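Local coordinates for beta-N-acetylhexosaminidase (Akkermansia muciniphila, PDB 6JEB), which hydrolyses terminal non-reducing N-acetylhexosamine residues, including GlcNAc at the ends of terminally unbranched N-glycans and of chitobiose, at residues E402-P416 against Y454-W468. Residues are numbered along the deposited sequence; the frame is centred on the assembly and turned at random.
Sequences ERLPDLNHLLYRAYP and YDMERTQGNEPAFRW
Arg403 O meets the rim of the Trp468 indole at CZ3 (3.4 Å), while the Arg403 guanidinium, salt-bridged to Glu469, turns its edge to Trp468 CB with the two planes 74° apart. At His409, Pro464 CB covers one ring face, 3.8 Å from the centroid; NE2 gives weak bonds to the Ala465 and Pro464 carbonyls, and ND1 donates to the N-cap Asp406, which fixes the ring's rotation. Tyr412, its CG anti to the backbone N (chi1 -173°), enters a slot: Glu463 CA lies over one face, 3.6 Å from the centroid, and Arg458 CD over the opposite one, with the guanidinium CZ off-centre, 4.2 Å from the centroid, while OH donates to Asn462 OD1 (2.7 Å) nearly along the C=O axis. Arg413 grips Glu463 side-on, NE to OE2 (2.7 Å) and NH2 to OE1 (2.9 Å), both oxygens near the guanidinium plane. Tyr415 O accepts from NE (2.8 Å) and NH2 of Arg458. A leucine in place of Arg458 would probably leave this carbonyl without either donor and the Tyr412 face without its cation. The C-terminal tail packs, as an irregular strap, on helix 407-414, which follows the eighth strand of the family 20 TIM barrel and its substrate-binding Glu402.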
loop_
_atom_site.group_PDB
_atom_site.type_symbol
_atom_site.label_atom_id
_atom_site.label_comp_id
_atom_site.label_asym_id
_atom_site.label_seq_id
_atom_site.Cartn_x
_atom_site.Cartn_y
_atom_site.Cartn_z
ATOM N N GLU A 402 -3.782 -13.040 4.039
ATOM C CA GLU A 402 -4.426 -14.180 4.696
ATOM C C GLU A 402 -3.916 -15.491 4.111
ATOM O O GLU A 402 -3.639 -16.449 4.848
ATOM C CB GLU A 402 -5.955 -14.129 4.528
ATOM C CG GLU A 402 -6.689 -13.054 5.326
ATOM C CD GLU A 402 -6.889 -11.771 4.545
ATOM O OE1 GLU A 402 -6.076 -11.493 3.639
ATOM O OE2 GLU A 402 -7.873 -11.046 4.822
ATOM N N ARG A 403 -3.772 -15.546 2.783
ATOM C CA ARG A 403 -3.449 -16.779 2.076
ATOM C C ARG A 403 -2.099 -16.713 1.363
ATOM O O ARG A 403 -1.844 -17.519 0.462
ATOM C CB ARG A 403 -4.551 -17.117 1.070
ATOM C CG ARG A 403 -5.913 -17.355 1.687
ATOM C CD ARG A 403 -5.993 -18.712 2.362
ATOM N NE ARG A 403 -7.366 -19.017 2.740
ATOM C CZ ARG A 403 -7.790 -20.223 3.094
ATOM N NH1 ARG A 403 -6.939 -21.240 3.136
ATOM N NH2 ARG A 403 -9.066 -20.410 3.404
ATOM N N LEU A 404 -1.220 -15.783 1.736
ATOM C CA LEU A 404 0.075 -15.634 1.069
ATOM C C LEU A 404 1.178 -15.783 2.108
ATOM O O LEU A 404 1.564 -14.805 2.766
ATOM C CB LEU A 404 0.170 -14.304 0.324
ATOM C CG LEU A 404 -0.894 -14.106 -0.760
ATOM C CD1 LEU A 404 -0.862 -12.678 -1.309
ATOM C CD2 LEU A 404 -0.730 -15.128 -1.894
ATOM N N PRO A 405 1.711 -16.994 2.292
ATOM C CA PRO A 405 2.535 -17.271 3.477
ATOM C C PRO A 405 4.007 -16.903 3.382
ATOM O O PRO A 405 4.687 -16.955 4.415
ATOM C CB PRO A 405 2.360 -18.789 3.663
ATOM C CG PRO A 405 2.144 -19.295 2.265
ATOM C CD PRO A 405 1.340 -18.224 1.568
ATOM N N ASP A 406 4.521 -16.536 2.209
ATOM C CA ASP A 406 5.929 -16.192 2.075
ATOM C C ASP A 406 6.111 -15.239 0.898
ATOM O O ASP A 406 5.177 -14.976 0.134
ATOM C CB ASP A 406 6.808 -17.450 1.956
ATOM C CG ASP A 406 6.416 -18.344 0.785
ATOM O OD1 ASP A 406 5.887 -17.838 -0.222
ATOM O OD2 ASP A 406 6.639 -19.568 0.878
ATOM N N LEU A 407 7.341 -14.732 0.756
ATOM C CA LEU A 407 7.620 -13.748 -0.288
ATOM C C LEU A 407 7.374 -14.324 -1.677
ATOM O O LEU A 407 6.896 -13.619 -2.572
ATOM C CB LEU A 407 9.057 -13.235 -0.166
ATOM C CG LEU A 407 9.491 -12.220 -1.224
ATOM C CD1 LEU A 407 8.754 -10.904 -1.024
ATOM C CD2 LEU A 407 11.000 -12.015 -1.172
ATOM N N ASN A 408 7.703 -15.602 -1.881
ATOM C CA ASN A 408 7.465 -16.230 -3.177
ATOM C C ASN A 408 5.997 -16.111 -3.573
ATOM O O ASN A 408 5.673 -15.719 -4.701
ATOM C CB ASN A 408 7.893 -17.696 -3.116
ATOM C CG ASN A 408 7.910 -18.368 -4.476
ATOM O OD1 ASN A 408 8.177 -17.736 -5.500
ATOM N ND2 ASN A 408 7.635 -19.666 -4.488
ATOM N N HIS A 409 5.093 -16.423 -2.643
ATOM C CA HIS A 409 3.665 -16.291 -2.919
ATOM C C HIS A 409 3.257 -14.827 -3.057
ATOM O O HIS A 409 2.402 -14.492 -3.886
ATOM C CB HIS A 409 2.859 -16.950 -1.804
ATOM C CG HIS A 409 2.775 -18.440 -1.917
ATOM N ND1 HIS A 409 3.593 -19.296 -1.207
ATOM C CD2 HIS A 409 1.955 -19.228 -2.650
ATOM C CE1 HIS A 409 3.276 -20.546 -1.498
ATOM N NE2 HIS A 409 2.281 -20.532 -2.365
ATOM N N LEU A 410 3.839 -13.954 -2.230
ATOM C CA LEU A 410 3.495 -12.538 -2.262
ATOM C C LEU A 410 3.840 -11.918 -3.614
ATOM O O LEU A 410 3.015 -11.225 -4.224
ATOM C CB LEU A 410 4.247 -11.840 -1.129
ATOM C CG LEU A 410 3.935 -10.385 -0.825
ATOM C CD1 LEU A 410 2.479 -10.264 -0.455
ATOM C CD2 LEU A 410 4.814 -9.889 0.311
ATOM N N LEU A 411 5.067 -12.140 -4.086
ATOM C CA LEU A 411 5.470 -11.578 -5.368
ATOM C C LEU A 411 4.678 -12.187 -6.510
ATOM O O LEU A 411 4.415 -11.504 -7.507
ATOM C CB LEU A 411 6.968 -11.781 -5.600
ATOM C CG LEU A 411 7.903 -11.009 -4.664
ATOM C CD1 LEU A 411 9.356 -11.383 -4.962
ATOM C CD2 LEU A 411 7.685 -9.497 -4.778
ATOM N N TYR A 412 4.299 -13.465 -6.393
ATOM C CA TYR A 412 3.520 -14.081 -7.457
ATOM C C TYR A 412 2.212 -13.333 -7.683
ATOM O O TYR A 412 1.815 -13.103 -8.830
ATOM C CB TYR A 412 3.243 -15.564 -7.181
ATOM C CG TYR A 412 2.584 -16.172 -8.389
ATOM C CD1 TYR A 412 3.349 -16.666 -9.437
ATOM C CD2 TYR A 412 1.198 -16.193 -8.510
ATOM C CE1 TYR A 412 2.754 -17.191 -10.572
ATOM C CE2 TYR A 412 0.589 -16.698 -9.638
ATOM C CZ TYR A 412 1.373 -17.201 -10.664
ATOM O OH TYR A 412 0.773 -17.698 -11.787
ATOM N N ARG A 413 1.522 -12.954 -6.600
ATOM C CA ARG A 413 0.270 -12.221 -6.771
ATOM C C ARG A 413 0.479 -10.722 -6.951
ATOM O O ARG A 413 -0.311 -10.081 -7.648
ATOM C CB ARG A 413 -0.730 -12.547 -5.655
ATOM C CG ARG A 413 -1.198 -13.990 -5.751
ATOM C CD ARG A 413 -2.661 -14.241 -5.381
ATOM N NE ARG A 413 -3.011 -15.611 -5.752
ATOM C CZ ARG A 413 -4.221 -16.166 -5.638
ATOM N NH1 ARG A 413 -5.243 -15.479 -5.141
ATOM N NH2 ARG A 413 -4.402 -17.427 -6.027
ATOM N N ALA A 414 1.539 -10.151 -6.377
ATOM C CA ALA A 414 1.744 -8.712 -6.517
ATOM C C ALA A 414 2.114 -8.326 -7.944
ATOM O O ALA A 414 1.642 -7.302 -8.449
ATOM C CB ALA A 414 2.803 -8.218 -5.531
ATOM N N TYR A 415 2.971 -9.129 -8.610
ATOM C CA TYR A 415 3.478 -8.845 -9.948
ATOM C C TYR A 415 2.930 -9.848 -10.955
ATOM O O TYR A 415 2.735 -11.022 -10.622
ATOM C CB TYR A 415 5.018 -8.879 -9.973
ATOM C CG TYR A 415 5.590 -7.689 -9.240
ATOM C CD1 TYR A 415 5.805 -6.484 -9.902
ATOM C CD2 TYR A 415 5.832 -7.744 -7.871
ATOM C CE1 TYR A 415 6.271 -5.378 -9.233
ATOM C CE2 TYR A 415 6.308 -6.637 -7.183
ATOM C CZ TYR A 415 6.516 -5.455 -7.872
ATOM O OH TYR A 415 6.975 -4.347 -7.213
ATOM N N PRO A 416 2.681 -9.428 -12.208
ATOM C CA PRO A 416 2.945 -8.099 -12.776
ATOM C C PRO A 416 1.842 -7.056 -12.574
ATOM O O PRO A 416 1.977 -5.967 -13.122
ATOM C CB PRO A 416 3.070 -8.392 -14.274
ATOM C CG PRO A 416 2.118 -9.517 -14.481
ATOM C CD PRO A 416 2.307 -10.394 -13.258
ATOM N N TYR A 454 14.080 -12.983 -10.596
ATOM C CA TYR A 454 12.679 -13.258 -10.333
ATOM C C TYR A 454 11.926 -13.313 -11.654
ATOM O O TYR A 454 12.131 -12.465 -12.528
ATOM C CB TYR A 454 12.055 -12.188 -9.406
ATOM C CG TYR A 454 10.628 -12.548 -9.128
ATOM C CD1 TYR A 454 10.326 -13.582 -8.259
ATOM C CD2 TYR A 454 9.585 -11.918 -9.795
ATOM C CE1 TYR A 454 9.028 -13.967 -8.036
ATOM C CE2 TYR A 454 8.277 -12.294 -9.574
ATOM C CZ TYR A 454 8.011 -13.324 -8.695
ATOM O OH TYR A 454 6.731 -13.732 -8.476
ATOM N N ASP A 455 11.041 -14.302 -11.792
ATOM C CA ASP A 455 10.337 -14.567 -13.046
ATOM C C ASP A 455 8.887 -14.102 -12.922
ATOM O O ASP A 455 8.111 -14.667 -12.142
ATOM C CB ASP A 455 10.396 -16.052 -13.397
ATOM C CG ASP A 455 10.012 -16.322 -14.847
ATOM O OD1 ASP A 455 9.372 -15.444 -15.468
ATOM O OD2 ASP A 455 10.349 -17.407 -15.368
ATOM N N MET A 456 8.523 -13.088 -13.707
ATOM C CA MET A 456 7.167 -12.551 -13.701
ATOM C C MET A 456 6.221 -13.270 -14.654
ATOM O O MET A 456 5.066 -12.851 -14.777
ATOM C CB MET A 456 7.170 -11.052 -14.034
ATOM C CG MET A 456 7.854 -10.184 -13.002
ATOM S SD MET A 456 7.370 -8.440 -13.103
ATOM C CE MET A 456 7.845 -8.045 -14.792
ATOM N N GLU A 457 6.671 -14.320 -15.340
ATOM C CA GLU A 457 5.770 -15.059 -16.216
ATOM C C GLU A 457 4.611 -15.633 -15.413
ATOM O O GLU A 457 4.798 -16.159 -14.311
ATOM C CB GLU A 457 6.513 -16.197 -16.916
ATOM C CG GLU A 457 5.607 -17.012 -17.831
ATOM C CD GLU A 457 6.347 -18.086 -18.608
ATOM O OE1 GLU A 457 7.067 -18.895 -17.986
ATOM O OE2 GLU A 457 6.206 -18.121 -19.846
ATOM N N ARG A 458 3.403 -15.525 -15.967
ATOM C CA ARG A 458 2.193 -15.974 -15.286
ATOM C C ARG A 458 1.416 -16.927 -16.180
ATOM O O ARG A 458 1.041 -16.570 -17.303
ATOM C CB ARG A 458 1.314 -14.784 -14.892
ATOM C CG ARG A 458 2.002 -13.826 -13.946
ATOM C CD ARG A 458 2.306 -14.491 -12.614
ATOM N NE ARG A 458 3.047 -13.615 -11.707
ATOM C CZ ARG A 458 4.331 -13.758 -11.372
ATOM N NH1 ARG A 458 5.068 -14.752 -11.863
ATOM N NH2 ARG A 458 4.882 -12.903 -10.524
ATOM N N THR A 459 1.187 -18.139 -15.679
ATOM C CA THR A 459 0.276 -19.099 -16.273
ATOM C C THR A 459 -0.612 -19.603 -15.147
ATOM O O THR A 459 -0.299 -19.425 -13.966
ATOM C CB THR A 459 1.040 -20.283 -16.875
ATOM O OG1 THR A 459 1.685 -21.005 -15.819
ATOM C CG2 THR A 459 2.095 -19.796 -17.869
ATOM N N GLN A 460 -1.732 -20.228 -15.510
ATOM C CA GLN A 460 -2.636 -20.718 -14.477
ATOM C C GLN A 460 -1.916 -21.656 -13.513
ATOM O O GLN A 460 -2.105 -21.570 -12.292
ATOM C CB GLN A 460 -3.841 -21.408 -15.112
ATOM C CG GLN A 460 -4.892 -21.851 -14.098
ATOM C CD GLN A 460 -6.018 -22.624 -14.734
ATOM O OE1 GLN A 460 -6.384 -22.376 -15.881
ATOM N NE2 GLN A 460 -6.576 -23.568 -13.990
ATOM N N GLY A 461 -1.059 -22.529 -14.037
ATOM C CA GLY A 461 -0.429 -23.550 -13.227
ATOM C C GLY A 461 0.887 -23.201 -12.568
ATOM O O GLY A 461 1.391 -24.017 -11.790
ATOM N N ASN A 462 1.478 -22.036 -12.836
ATOM C CA ASN A 462 2.797 -21.751 -12.272
ATOM C C ASN A 462 2.757 -20.964 -10.964
ATOM O O ASN A 462 3.816 -20.566 -10.465
ATOM C CB ASN A 462 3.768 -21.154 -13.308
ATOM C CG ASN A 462 3.572 -19.665 -13.546
ATOM O OD1 ASN A 462 2.544 -19.083 -13.207
ATOM N ND2 ASN A 462 4.579 -19.040 -14.155
ATOM N N GLU A 463 1.576 -20.756 -10.382
ATOM C CA GLU A 463 1.529 -20.219 -9.030
ATOM C C GLU A 463 2.145 -21.230 -8.063
ATOM O O GLU A 463 1.885 -22.434 -8.179
ATOM C CB GLU A 463 0.093 -19.914 -8.599
ATOM C CG GLU A 463 0.030 -19.283 -7.206
ATOM C CD GLU A 463 -1.196 -18.419 -6.981
ATOM O OE1 GLU A 463 -2.272 -18.716 -7.555
ATOM O OE2 GLU A 463 -1.080 -17.422 -6.233
ATOM N N PRO A 464 2.983 -20.781 -7.125
ATOM C CA PRO A 464 3.548 -21.712 -6.139
ATOM C C PRO A 464 2.448 -22.451 -5.389
ATOM O O PRO A 464 1.357 -21.925 -5.160
ATOM C CB PRO A 464 4.346 -20.796 -5.203
ATOM C CG PRO A 464 4.719 -19.619 -6.062
ATOM C CD PRO A 464 3.545 -19.424 -6.997
ATOM N N ALA A 465 2.741 -23.694 -5.025
ATOM C CA ALA A 465 1.751 -24.537 -4.373
ATOM C C ALA A 465 1.377 -23.988 -3.001
ATOM O O ALA A 465 2.190 -23.368 -2.312
ATOM C CB ALA A 465 2.310 -25.947 -4.204
ATOM N N PHE A 466 0.129 -24.239 -2.604
ATOM C CA PHE A 466 -0.373 -23.914 -1.277
ATOM C C PHE A 466 -0.563 -25.196 -0.479
ATOM O O PHE A 466 -0.768 -26.274 -1.043
ATOM C CB PHE A 466 -1.724 -23.195 -1.350
ATOM C CG PHE A 466 -1.674 -21.871 -2.048
ATOM C CD1 PHE A 466 -1.318 -20.727 -1.353
ATOM C CD2 PHE A 466 -1.995 -21.763 -3.393
ATOM C CE1 PHE A 466 -1.274 -19.495 -1.990
ATOM C CE2 PHE A 466 -1.956 -20.533 -4.035
ATOM C CZ PHE A 466 -1.592 -19.397 -3.335
ATOM N N ARG A 467 -0.509 -25.072 0.845
ATOM C CA ARG A 467 -0.703 -26.231 1.703
ATOM C C ARG A 467 -2.157 -26.438 2.109
ATOM O O ARG A 467 -2.488 -27.498 2.653
ATOM C CB ARG A 467 0.162 -26.126 2.963
ATOM C CG ARG A 467 -0.460 -25.287 4.069
ATOM C CD ARG A 467 0.371 -25.340 5.347
ATOM N NE ARG A 467 1.703 -24.777 5.155
ATOM C CZ ARG A 467 2.075 -23.574 5.577
ATOM N NH1 ARG A 467 1.216 -22.803 6.229
ATOM N NH2 ARG A 467 3.310 -23.143 5.351
ATOM N N TRP A 468 -3.029 -25.467 1.860
ATOM C CA TRP A 468 -4.402 -25.515 2.336
ATOM C C TRP A 468 -5.326 -26.068 1.260
ATOM O O TRP A 468 -5.189 -25.734 0.081
ATOM C CB TRP A 468 -4.879 -24.119 2.731
ATOM C CG TRP A 468 -3.958 -23.416 3.672
ATOM C CD1 TRP A 468 -3.660 -23.782 4.955
ATOM C CD2 TRP A 468 -3.225 -22.214 3.416
ATOM N NE1 TRP A 468 -2.773 -22.891 5.503
ATOM C CE2 TRP A 468 -2.494 -21.915 4.582
ATOM C CE3 TRP A 468 -3.113 -21.363 2.309
ATOM C CZ2 TRP A 468 -1.665 -20.797 4.681
ATOM C CZ3 TRP A 468 -2.290 -20.261 2.407
ATOM C CH2 TRP A 468 -1.580 -19.983 3.586
HETATM O O HOH W 1 6.553 -16.166 -7.456
HETATM O O HOH W 2 1.050 -17.093 -4.622
#